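Local structure of deacylase (Burkholderia multivorans, 5THW) at residues A[106-111]-A[150-155]; A[233-238]-A[343-348]; A[283-288]-A[304-309]. The protein probably hydrolyses N-carbamoyl-L-amino acids, or related carbamoyl compounds, as an M20-family enzyme that binds two zinc ions per subunit. All coordinates share one frame; numbering follows the deposited sequence.

How the interactions relate
All three contacts touch one bound N-(aminocarbonyl)-beta-alanine, and all of them meet the second subunit. Interaction 1 comes first along the chain and joins two loops at a zinc ion; interaction 3 is nested within the loop that interaction 2 closes. Centres of interactions 1 and 2 lie about 17 Å apart, those of 1 and 3 about 14 Å, and those of 2 and 3 about 11 Å. Strands 225-242 and 297-310 are neighbours in a sheet, and probable backbone hydrogen bonds tie interaction 2 to interaction 3, while Trp236 of interaction 2 packs on Glu150 and Gly151. Thus interaction 1 serves the ligand's metal-bound end and interactions 2 and 3 its carboxylate.

Interaction 1. Residues A[106-111]-A[150-155]; sequences DSQPTG and EGSRFA. With ZN (zinc ion), chain F; URP (N-(aminocarbonyl)-beta-alanine), chain G.
Bends at chi2 in both Gln108 (-79°) and Glu150 (-71°) fold the two side chains back toward each other, bringing the Gln108 amide against the Glu150 carboxylate with their planes nearly perpendicular, 87° apart. Gln108 NE2 donates to Glu150 OE1 at 2.7 Å; the oxygen lies close to the amide plane, but it is itself approached from above the carboxylate plane. The same carboxylate holds the zinc ion unevenly, through Glu150 OE2 at 2.1 Å and more loosely through Glu150 OE1 at 2.6 Å. O2 of N-(aminocarbonyl)-beta-alanine joins the metal at 2.3 Å. A water accepts from Gln108 N at 2.8 Å and lies 2.9 Å from Glu150 OE2, so the side chain directly and the backbone through water address the two oxygens of the zinc ligand. Farther back, Asp106 OD2 takes a weak bond from Glu150 N at 3.4 Å and lies against the start of the glutamate chain at CB and CG. The far end of the amide turns to Ser152, but Gln108 OE1 and Ser152 OG both have their stronger partner in Ser294 of the second subunit, while Asn296 of that subunit accepts from Gln108 NE2. Gln108 therefore links a zinc ligand to the subunit interface, and probably steadies the orientation of Glu150. Asp115 and His403 also bind this zinc ion, and Asp115, His104 and His211 bind the other: the two-metal site characteristic of the M20 peptidase family, bridged by one aspartate.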
loop_
_atom_site.group_PDB
_atom_site.type_symbol
_atom_site.label_atom_id
_atom_site.label_comp_id
_atom_site.label_asym_id
_atom_site.label_seq_id
_atom_site.Cartn_x
_atom_site.Cartn_y
_atom_site.Cartn_z
ATOM N N ASP A 106 -24.301 8.783 -3.587
ATOM C CA ASP A 106 -23.100 8.103 -3.121
ATOM C C ASP A 106 -22.045 9.120 -2.697
ATOM O O ASP A 106 -22.058 10.275 -3.123
ATOM C CB ASP A 106 -22.548 7.174 -4.208
ATOM C CG ASP A 106 -21.979 7.936 -5.408
ATOM O OD1 ASP A 106 -22.734 8.679 -6.093
ATOM O OD2 ASP A 106 -20.761 7.779 -5.658
ATOM N N SER A 107 -21.103 8.671 -1.866
ATOM C CA SER A 107 -20.136 9.576 -1.255
ATOM C C SER A 107 -18.725 9.008 -1.317
ATOM O O SER A 107 -18.498 7.849 -1.680
ATOM C CB SER A 107 -20.486 9.874 0.206
ATOM O OG SER A 107 -20.088 8.802 1.044
ATOM N N GLN A 108 -17.769 9.867 -0.973
ATOM C CA GLN A 108 -16.398 9.448 -0.764
ATOM C C GLN A 108 -16.270 8.663 0.542
ATOM O O GLN A 108 -17.175 8.683 1.382
ATOM C CB GLN A 108 -15.472 10.669 -0.745
ATOM C CG GLN A 108 -15.384 11.352 -2.091
ATOM C CD GLN A 108 -14.443 10.627 -3.036
ATOM O OE1 GLN A 108 -13.577 9.870 -2.599
ATOM N NE2 GLN A 108 -14.620 10.839 -4.337
ATOM N N PRO A 109 -15.165 7.931 0.721
ATOM C CA PRO A 109 -14.890 7.352 2.049
ATOM C C PRO A 109 -14.822 8.398 3.151
ATOM O O PRO A 109 -15.227 8.116 4.288
ATOM C CB PRO A 109 -13.543 6.639 1.854
ATOM C CG PRO A 109 -12.993 7.160 0.550
ATOM C CD PRO A 109 -14.192 7.479 -0.287
ATOM N N THR A 110 -14.332 9.602 2.837
ATOM C CA THR A 110 -14.309 10.743 3.746
ATOM C C THR A 110 -15.326 11.803 3.320
ATOM O O THR A 110 -15.071 13.005 3.406
ATOM C CB THR A 110 -12.908 11.349 3.815
ATOM O OG1 THR A 110 -12.467 11.697 2.494
ATOM C CG2 THR A 110 -11.932 10.356 4.424
ATOM N N GLY A 111 -16.488 11.364 2.840
ATOM C CA GLY A 111 -17.454 12.286 2.274
ATOM C C GLY A 111 -18.150 13.143 3.315
ATOM O O GLY A 111 -18.207 12.823 4.502
ATOM N N GLU A 150 -19.142 9.691 -7.900
ATOM C CA GLU A 150 -17.863 10.040 -7.286
ATOM C C GLU A 150 -16.682 9.440 -8.035
ATOM O O GLU A 150 -15.607 10.049 -8.083
ATOM C CB GLU A 150 -17.834 9.580 -5.822
ATOM C CG GLU A 150 -18.669 10.429 -4.872
ATOM C CD GLU A 150 -18.064 11.802 -4.620
ATOM O OE1 GLU A 150 -16.946 12.071 -5.114
ATOM O OE2 GLU A 150 -18.716 12.619 -3.940
ATOM N N GLY A 151 -16.849 8.255 -8.616
ATOM C CA GLY A 151 -15.731 7.627 -9.290
ATOM C C GLY A 151 -14.650 7.126 -8.361
ATOM O O GLY A 151 -13.504 6.958 -8.785
ATOM N N SER A 152 -14.989 6.872 -7.099
ATOM C CA SER A 152 -14.008 6.425 -6.118
ATOM C C SER A 152 -13.919 4.901 -6.065
ATOM O O SER A 152 -12.855 4.325 -6.308
ATOM C CB SER A 152 -14.364 6.996 -4.740
ATOM O OG SER A 152 -13.383 6.679 -3.772
ATOM N N ARG A 153 -15.041 4.234 -5.789
ATOM C CA ARG A 153 -15.019 2.776 -5.726
ATOM C C ARG A 153 -14.853 2.162 -7.112
ATOM O O ARG A 153 -14.092 1.204 -7.280
ATOM C CB ARG A 153 -16.285 2.252 -5.051
ATOM C CG ARG A 153 -16.264 0.760 -4.886
ATOM C CD ARG A 153 -17.564 0.240 -4.334
ATOM N NE ARG A 153 -17.593 -1.216 -4.396
ATOM C CZ ARG A 153 -18.696 -1.948 -4.288
ATOM N NH1 ARG A 153 -19.871 -1.357 -4.113
ATOM N NH2 ARG A 153 -18.618 -3.268 -4.376
ATOM N N PHE A 154 -15.565 2.686 -8.108
ATOM C CA PHE A 154 -15.362 2.322 -9.503
ATOM C C PHE A 154 -15.000 3.600 -10.246
ATOM O O PHE A 154 -15.678 4.621 -10.096
ATOM C CB PHE A 154 -16.618 1.710 -10.144
ATOM C CG PHE A 154 -17.398 0.790 -9.243
ATOM C CD1 PHE A 154 -17.243 -0.585 -9.329
ATOM C CD2 PHE A 154 -18.339 1.300 -8.351
ATOM C CE1 PHE A 154 -17.986 -1.438 -8.516
ATOM C CE2 PHE A 154 -19.084 0.455 -7.530
ATOM C CZ PHE A 154 -18.908 -0.913 -7.614
ATOM N N ALA A 155 -13.973 3.525 -11.093
ATOM C CA ALA A 155 -13.498 4.669 -11.850
ATOM C C ALA A 155 -13.875 4.552 -13.320
ATOM O O ALA A 155 -13.966 3.444 -13.860
ATOM C CB ALA A 155 -11.976 4.799 -11.734
HETATM ZN ZN ZN F . -17.678 14.439 -4.343
HETATM O O2 URP G . -17.144 15.940 -5.972
HETATM C C2 URP G . -17.887 15.465 -6.810
HETATM N N3 URP G . -19.098 15.034 -6.484
HETATM N N1 URP G . -17.506 15.341 -8.074
HETATM C C6 URP G . -16.871 14.120 -8.540
HETATM C C5 URP G . -16.104 14.330 -9.838
HETATM C C4 URP G . -14.901 15.178 -9.515
HETATM O O42 URP G . -14.881 16.365 -9.912
HETATM O O41 URP G . -13.971 14.660 -8.858
HETATM O O HOH W 1 -18.537 12.543 -1.013
#

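Interaction 2. Residues A[233-238]-A[343-348]; sequences GQRWYE and IFYYKP. With URP (N-(aminocarbonyl)-beta-alanine), chain G.
Gln234 and Tyr346 lie side by side, and the Gln234 amide reaches on to the ligand: Gln234 NE2 donates to Tyr346 OH at 2.8 Å and, in a straighter bond, to O42 of N-(aminocarbonyl)-beta-alanine at 3.1 Å. CG of Tyr346 stands between the backbone N and the carbonyl carbon (chi1 69°), which carries the ring alongside Gln234 and its OH to the amide. The other end of the amide is fixed by Trp236 NE1, which reaches Gln234 OE1 at 2.8 Å with a moderate tilt out of the indole plane. Trp236 also brings an edge of its ring, around CZ2, toward ligand O41. Behind this first shell, Phe344 supports the indole in a T-shaped stack: its edge, led by CD2, points at the face of the five-membered ring, with centroids 5.1 Å apart and planes at 69°. Antiparallel pairing sets these groups in register, Gln234 opposite Tyr346 and Trp236 opposite Phe344, with Trp236 N bonded to Phe344 O at 2.9 Å. A classic beta bulge follows, in which Ile343 and Phe344 both face Trp236; Trp236 O takes a bond from Ile343 N at 2.8 Å and a weak one from Phe344 N at 3.4 Å. On the face bearing Arg235 and Tyr345, the guanidinium makes a cation-pi contact, with Arg235 CZ 4.3 Å from the Tyr345 ring centroid. Helix 313-334 packs on this face, against Arg235 and Tyr237. Pro156 lies against Trp236 and Phe344 on the other face, Arg295 of the second subunit pairs with Glu238, and strand 297-310 flanks the 233-238 strand through backbone bonds of Arg235 and Tyr237.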
loop_
_atom_site.group_PDB
_atom_site.type_symbol
_atom_site.label_atom_id
_atom_site.label_comp_id
_atom_site.label_asym_id
_atom_site.label_seq_id
_atom_site.Cartn_x
_atom_site.Cartn_y
_atom_site.Cartn_z
ATOM N N GLY A 233 -12.372 21.224 -17.480
ATOM C CA GLY A 233 -12.088 19.884 -17.955
ATOM C C GLY A 233 -11.123 19.109 -17.069
ATOM O O GLY A 233 -10.357 19.666 -16.283
ATOM N N GLN A 234 -11.188 17.781 -17.191
ATOM C CA GLN A 234 -10.391 16.883 -16.368
ATOM C C GLN A 234 -9.759 15.783 -17.211
ATOM O O GLN A 234 -10.285 15.382 -18.253
ATOM C CB GLN A 234 -11.211 16.232 -15.246
ATOM C CG GLN A 234 -12.078 17.165 -14.428
ATOM C CD GLN A 234 -12.579 16.502 -13.158
ATOM O OE1 GLN A 234 -11.897 15.662 -12.576
ATOM N NE2 GLN A 234 -13.789 16.849 -12.745
ATOM N N ARG A 235 -8.632 15.275 -16.712
ATOM C CA ARG A 235 -7.934 14.127 -17.278
ATOM C C ARG A 235 -7.473 13.262 -16.115
ATOM O O ARG A 235 -6.796 13.757 -15.210
ATOM C CB ARG A 235 -6.726 14.565 -18.115
ATOM C CG ARG A 235 -7.006 15.012 -19.543
ATOM C CD ARG A 235 -5.707 15.526 -20.174
ATOM N NE ARG A 235 -5.918 16.342 -21.368
ATOM C CZ ARG A 235 -5.619 15.972 -22.610
ATOM N NH1 ARG A 235 -5.067 14.789 -22.850
ATOM N NH2 ARG A 235 -5.854 16.801 -23.615
ATOM N N TRP A 236 -7.870 11.993 -16.111
ATOM C CA TRP A 236 -7.491 11.051 -15.066
ATOM C C TRP A 236 -6.621 9.942 -15.646
ATOM O O TRP A 236 -6.873 9.448 -16.752
ATOM C CB TRP A 236 -8.715 10.431 -14.380
ATOM C CG TRP A 236 -9.524 11.381 -13.547
ATOM C CD1 TRP A 236 -9.457 12.750 -13.550
ATOM C CD2 TRP A 236 -10.543 11.030 -12.603
ATOM N NE1 TRP A 236 -10.366 13.267 -12.656
ATOM C CE2 TRP A 236 -11.049 12.233 -12.068
ATOM C CE3 TRP A 236 -11.080 9.815 -12.161
ATOM C CZ2 TRP A 236 -12.064 12.255 -11.108
ATOM C CZ3 TRP A 236 -12.081 9.840 -11.205
ATOM C CH2 TRP A 236 -12.560 11.052 -10.688
ATOM N N TYR A 237 -5.629 9.523 -14.870
ATOM C CA TYR A 237 -4.669 8.537 -15.326
ATOM C C TYR A 237 -4.550 7.411 -14.314
ATOM O O TYR A 237 -4.809 7.581 -13.118
ATOM C CB TYR A 237 -3.272 9.155 -15.543
ATOM C CG TYR A 237 -3.262 10.326 -16.483
ATOM C CD1 TYR A 237 -3.618 11.593 -16.040
ATOM C CD2 TYR A 237 -2.896 10.170 -17.813
ATOM C CE1 TYR A 237 -3.614 12.672 -16.893
ATOM C CE2 TYR A 237 -2.886 11.246 -18.676
ATOM C CZ TYR A 237 -3.248 12.500 -18.209
ATOM O OH TYR A 237 -3.249 13.592 -19.056
ATOM N N GLU A 238 -4.162 6.251 -14.824
ATOM C CA GLU A 238 -3.753 5.126 -13.998
ATOM C C GLU A 238 -2.370 4.734 -14.474
ATOM O O GLU A 238 -2.174 4.480 -15.669
ATOM C CB GLU A 238 -4.733 3.952 -14.097
ATOM C CG GLU A 238 -6.048 4.182 -13.358
ATOM C CD GLU A 238 -6.984 2.978 -13.430
ATOM O OE1 GLU A 238 -8.036 2.988 -12.747
ATOM O OE2 GLU A 238 -6.657 2.021 -14.167
ATOM N N ILE A 343 -7.602 7.346 -18.388
ATOM C CA ILE A 343 -8.856 6.610 -18.257
ATOM C C ILE A 343 -10.073 7.515 -18.263
ATOM O O ILE A 343 -11.202 7.012 -18.234
ATOM C CB ILE A 343 -8.856 5.739 -16.985
ATOM C CG1 ILE A 343 -8.667 6.616 -15.742
ATOM C CG2 ILE A 343 -7.782 4.670 -17.084
ATOM C CD1 ILE A 343 -9.114 5.968 -14.458
ATOM N N PHE A 344 -9.886 8.833 -18.288
ATOM C CA PHE A 344 -11.013 9.751 -18.198
ATOM C C PHE A 344 -10.583 11.074 -18.797
ATOM O O PHE A 344 -9.511 11.584 -18.457
ATOM C CB PHE A 344 -11.428 9.921 -16.733
ATOM C CG PHE A 344 -12.706 10.684 -16.524
ATOM C CD1 PHE A 344 -13.854 10.348 -17.216
ATOM C CD2 PHE A 344 -12.778 11.682 -15.565
ATOM C CE1 PHE A 344 -15.035 11.028 -16.990
ATOM C CE2 PHE A 344 -13.953 12.359 -15.333
ATOM C CZ PHE A 344 -15.086 12.028 -16.046
ATOM N N TYR A 345 -11.398 11.610 -19.704
ATOM C CA TYR A 345 -11.133 12.934 -20.243
ATOM C C TYR A 345 -12.419 13.555 -20.761
ATOM O O TYR A 345 -13.155 12.912 -21.519
ATOM C CB TYR A 345 -10.087 12.874 -21.359
ATOM C CG TYR A 345 -10.005 14.133 -22.191
ATOM C CD1 TYR A 345 -9.646 15.345 -21.615
ATOM C CD2 TYR A 345 -10.253 14.107 -23.557
ATOM C CE1 TYR A 345 -9.554 16.505 -22.369
ATOM C CE2 TYR A 345 -10.162 15.260 -24.321
ATOM C CZ TYR A 345 -9.810 16.457 -23.719
ATOM O OH TYR A 345 -9.717 17.606 -24.467
ATOM N N TYR A 346 -12.691 14.790 -20.342
ATOM C CA TYR A 346 -13.786 15.571 -20.895
ATOM C C TYR A 346 -13.368 17.032 -20.970
ATOM O O TYR A 346 -12.743 17.554 -20.043
ATOM C CB TYR A 346 -15.097 15.399 -20.115
ATOM C CG TYR A 346 -15.156 15.981 -18.725
ATOM C CD1 TYR A 346 -14.878 15.194 -17.617
ATOM C CD2 TYR A 346 -15.546 17.299 -18.516
ATOM C CE1 TYR A 346 -14.960 15.703 -16.345
ATOM C CE2 TYR A 346 -15.629 17.818 -17.245
ATOM C CZ TYR A 346 -15.330 17.015 -16.163
ATOM O OH TYR A 346 -15.407 17.512 -14.887
ATOM N N LYS A 347 -13.685 17.674 -22.095
ATOM C CA LYS A 347 -13.312 19.063 -22.326
ATOM C C LYS A 347 -14.120 19.982 -21.410
ATOM O O LYS A 347 -15.208 19.615 -20.955
ATOM C CB LYS A 347 -13.559 19.454 -23.785
ATOM C CG LYS A 347 -13.028 18.471 -24.814
ATOM C CD LYS A 347 -13.178 19.027 -26.226
ATOM C CE LYS A 347 -12.988 17.933 -27.268
ATOM N NZ LYS A 347 -11.850 17.027 -26.929
ATOM N N PRO A 348 -13.606 21.183 -21.123
ATOM C CA PRO A 348 -14.367 22.124 -20.291
ATOM C C PRO A 348 -15.742 22.388 -20.889
ATOM O O PRO A 348 -15.920 22.432 -22.110
ATOM C CB PRO A 348 -13.502 23.392 -20.305
ATOM C CG PRO A 348 -12.116 22.897 -20.585
ATOM C CD PRO A 348 -12.291 21.733 -21.511
HETATM O O2 URP G . -17.144 15.940 -5.972
HETATM C C2 URP G . -17.887 15.465 -6.810
HETATM N N3 URP G . -19.098 15.034 -6.484
HETATM N N1 URP G . -17.506 15.341 -8.074
HETATM C C6 URP G . -16.871 14.120 -8.540
HETATM C C5 URP G . -16.104 14.330 -9.838
HETATM C C4 URP G . -14.901 15.178 -9.515
HETATM O O42 URP G . -14.881 16.365 -9.912
HETATM O O41 URP G . -13.971 14.660 -8.858
#

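Interaction 3. Residues A[283-288]-A[304-309]; sequences ATVGMM and FTVDFR. With URP (N-(aminocarbonyl)-beta-alanine), chain G.
Thr284 and Asp307 form the tightly knit part of this contact, an antiparallel hydrogen-bonded pair in which Thr284 N reaches Asp307 O at 3.0 Å and Asp307 N reaches Thr284 O at 2.9 Å. Beside it the methyl of Ala283 abuts the rim of the Phe308 ring, near its plane, with Ala283 CB 3.6 Å from Phe308 CE1. Over one face of that ring sits Val306 CG1. Val285 still packs on Thr305 O and Phe304; beyond it the strands part at Gly286. A water bridges Gly286 and Thr305: it accepts from Gly286 N and Thr305 OG1 and donates to Thr284 O, and the direct Met287 N to Thr305 OG1 bond is weak. Pairing resumes, shifted by one residue, where Thr305 N donates to Met287 O at 3.1 Å and the chains of Met288 and Phe304 run alongside each other. The looser middle is bridged by one water, yet every touching residue there is buried. A second water joins Thr284 OG1 to Asp307 OD2; the same hydroxyl bonds to Arg256 of the second subunit. With CG anti to its nitrogen (chi1 -178°), Asp307 offers its carboxylate to Arg309 in a side-on salt bridge, both oxygens using syn lone pairs: Arg309 NE to Asp307 OD2 at 2.8 Å and Arg309 NH2 to Asp307 OD1 at 2.9 Å. Held in this way, the guanidinium grips the carboxylate of N-(aminocarbonyl)-beta-alanine, NH1 of Arg309 meeting O42 at 2.7 Å and NH2 of Arg309 meeting O41 at 2.8 Å. The hairpin of strands 282-291 and 297-310 is backed by helix 259-275 at Ala283, Met288 and Phe304 and by helix 313-334 at Val306 and Phe308, while strand 225-242 continues the sheet beside 304-309.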
loop_
_atom_site.group_PDB
_atom_site.type_symbol
_atom_site.label_atom_id
_atom_site.label_comp_id
_atom_site.label_asym_id
_atom_site.label_seq_id
_atom_site.Cartn_x
_atom_site.Cartn_y
_atom_site.Cartn_z
ATOM N N ALA A 283 -3.792 19.413 -9.629
ATOM C CA ALA A 283 -3.035 18.186 -9.846
ATOM C C ALA A 283 -2.908 17.415 -8.535
ATOM O O ALA A 283 -2.515 17.988 -7.514
ATOM C CB ALA A 283 -1.659 18.509 -10.441
ATOM N N THR A 284 -3.262 16.127 -8.554
ATOM C CA THR A 284 -3.291 15.335 -7.327
ATOM C C THR A 284 -3.019 13.864 -7.615
ATOM O O THR A 284 -3.457 13.330 -8.637
ATOM C CB THR A 284 -4.630 15.475 -6.590
ATOM O OG1 THR A 284 -4.968 16.861 -6.481
ATOM C CG2 THR A 284 -4.544 14.874 -5.189
ATOM N N VAL A 285 -2.278 13.221 -6.714
ATOM C CA VAL A 285 -2.176 11.768 -6.654
ATOM C C VAL A 285 -2.895 11.325 -5.386
ATOM O O VAL A 285 -2.411 11.557 -4.272
ATOM C CB VAL A 285 -0.723 11.278 -6.671
ATOM C CG1 VAL A 285 -0.682 9.768 -6.429
ATOM C CG2 VAL A 285 -0.042 11.642 -7.995
ATOM N N GLY A 286 -4.077 10.737 -5.550
ATOM C CA GLY A 286 -4.912 10.358 -4.427
ATOM C C GLY A 286 -4.869 8.890 -4.039
ATOM O O GLY A 286 -5.169 8.545 -2.893
ATOM N N MET A 287 -4.560 8.007 -4.989
ATOM C CA MET A 287 -4.639 6.568 -4.761
ATOM C C MET A 287 -3.311 5.915 -5.114
ATOM O O MET A 287 -2.757 6.173 -6.188
ATOM C CB MET A 287 -5.782 5.938 -5.583
ATOM C CG MET A 287 -5.982 4.437 -5.362
ATOM S SD MET A 287 -7.278 3.755 -6.434
ATOM C CE MET A 287 -7.333 2.060 -5.873
ATOM N N MET A 288 -2.813 5.061 -4.219
ATOM C CA MET A 288 -1.579 4.328 -4.464
ATOM C C MET A 288 -1.680 2.940 -3.837
ATOM O O MET A 288 -2.205 2.787 -2.729
ATOM C CB MET A 288 -0.372 5.092 -3.906
ATOM C CG MET A 288 0.985 4.476 -4.253
ATOM S SD MET A 288 2.384 5.491 -3.732
ATOM C CE MET A 288 2.281 6.800 -4.965
ATOM N N PHE A 304 -0.797 3.702 -9.170
ATOM C CA PHE A 304 -1.246 4.963 -8.591
ATOM C C PHE A 304 -1.999 5.762 -9.646
ATOM O O PHE A 304 -1.936 5.470 -10.843
ATOM C CB PHE A 304 -0.074 5.755 -7.995
ATOM C CG PHE A 304 0.938 6.214 -9.002
ATOM C CD1 PHE A 304 1.948 5.365 -9.431
ATOM C CD2 PHE A 304 0.910 7.515 -9.487
ATOM C CE1 PHE A 304 2.900 5.799 -10.349
ATOM C CE2 PHE A 304 1.859 7.952 -10.400
ATOM C CZ PHE A 304 2.853 7.093 -10.835
ATOM N N THR A 305 -2.712 6.787 -9.185
ATOM C CA THR A 305 -3.577 7.576 -10.049
ATOM C C THR A 305 -3.098 9.025 -10.120
ATOM O O THR A 305 -2.391 9.518 -9.236
ATOM C CB THR A 305 -5.027 7.524 -9.564
ATOM O OG1 THR A 305 -5.108 8.091 -8.252
ATOM C CG2 THR A 305 -5.509 6.066 -9.505
ATOM N N VAL A 306 -3.484 9.695 -11.207
ATOM C CA VAL A 306 -3.199 11.106 -11.436
ATOM C C VAL A 306 -4.498 11.818 -11.795
ATOM O O VAL A 306 -5.298 11.314 -12.588
ATOM C CB VAL A 306 -2.138 11.301 -12.544
ATOM C CG1 VAL A 306 -2.005 12.767 -12.909
ATOM C CG2 VAL A 306 -0.772 10.737 -12.097
ATOM N N ASP A 307 -4.696 12.995 -11.211
ATOM C CA ASP A 307 -5.879 13.829 -11.399
ATOM C C ASP A 307 -5.397 15.187 -11.905
ATOM O O ASP A 307 -4.691 15.900 -11.186
ATOM C CB ASP A 307 -6.640 13.956 -10.073
ATOM C CG ASP A 307 -7.934 14.775 -10.182
ATOM O OD1 ASP A 307 -8.999 14.255 -9.785
ATOM O OD2 ASP A 307 -7.894 15.936 -10.649
ATOM N N PHE A 308 -5.725 15.522 -13.152
ATOM C CA PHE A 308 -5.416 16.825 -13.731
ATOM C C PHE A 308 -6.710 17.580 -14.023
ATOM O O PHE A 308 -7.684 16.998 -14.518
ATOM C CB PHE A 308 -4.606 16.699 -15.026
ATOM C CG PHE A 308 -3.138 16.443 -14.820
ATOM C CD1 PHE A 308 -2.530 16.705 -13.605
ATOM C CD2 PHE A 308 -2.354 15.995 -15.874
ATOM C CE1 PHE A 308 -1.172 16.474 -13.425
ATOM C CE2 PHE A 308 -0.996 15.774 -15.706
ATOM C CZ PHE A 308 -0.404 16.015 -14.476
ATOM N N ARG A 309 -6.729 18.874 -13.718
ATOM C CA ARG A 309 -7.883 19.710 -14.028
ATOM C C ARG A 309 -7.423 21.092 -14.459
ATOM O O ARG A 309 -6.429 21.607 -13.946
ATOM C CB ARG A 309 -8.840 19.841 -12.832
ATOM C CG ARG A 309 -9.286 18.517 -12.262
ATOM C CD ARG A 309 -10.238 18.650 -11.106
ATOM N NE ARG A 309 -10.333 17.381 -10.393
ATOM C CZ ARG A 309 -11.431 16.934 -9.796
ATOM N NH1 ARG A 309 -12.548 17.655 -9.832
ATOM N NH2 ARG A 309 -11.411 15.762 -9.168
HETATM O O2 URP G . -17.144 15.940 -5.972
HETATM C C2 URP G . -17.887 15.465 -6.810
HETATM N N3 URP G . -19.098 15.034 -6.484
HETATM N N1 URP G . -17.506 15.341 -8.074
HETATM C C6 URP G . -16.871 14.120 -8.540
HETATM C C5 URP G . -16.104 14.330 -9.838
HETATM C C4 URP G . -14.901 15.178 -9.515
HETATM O O42 URP G . -14.881 16.365 -9.912
HETATM O O41 URP G . -13.971 14.660 -8.858
HETATM O O HOH W 2 -5.361 10.959 -8.315
HETATM O O HOH W 3 -6.275 17.524 -9.007
#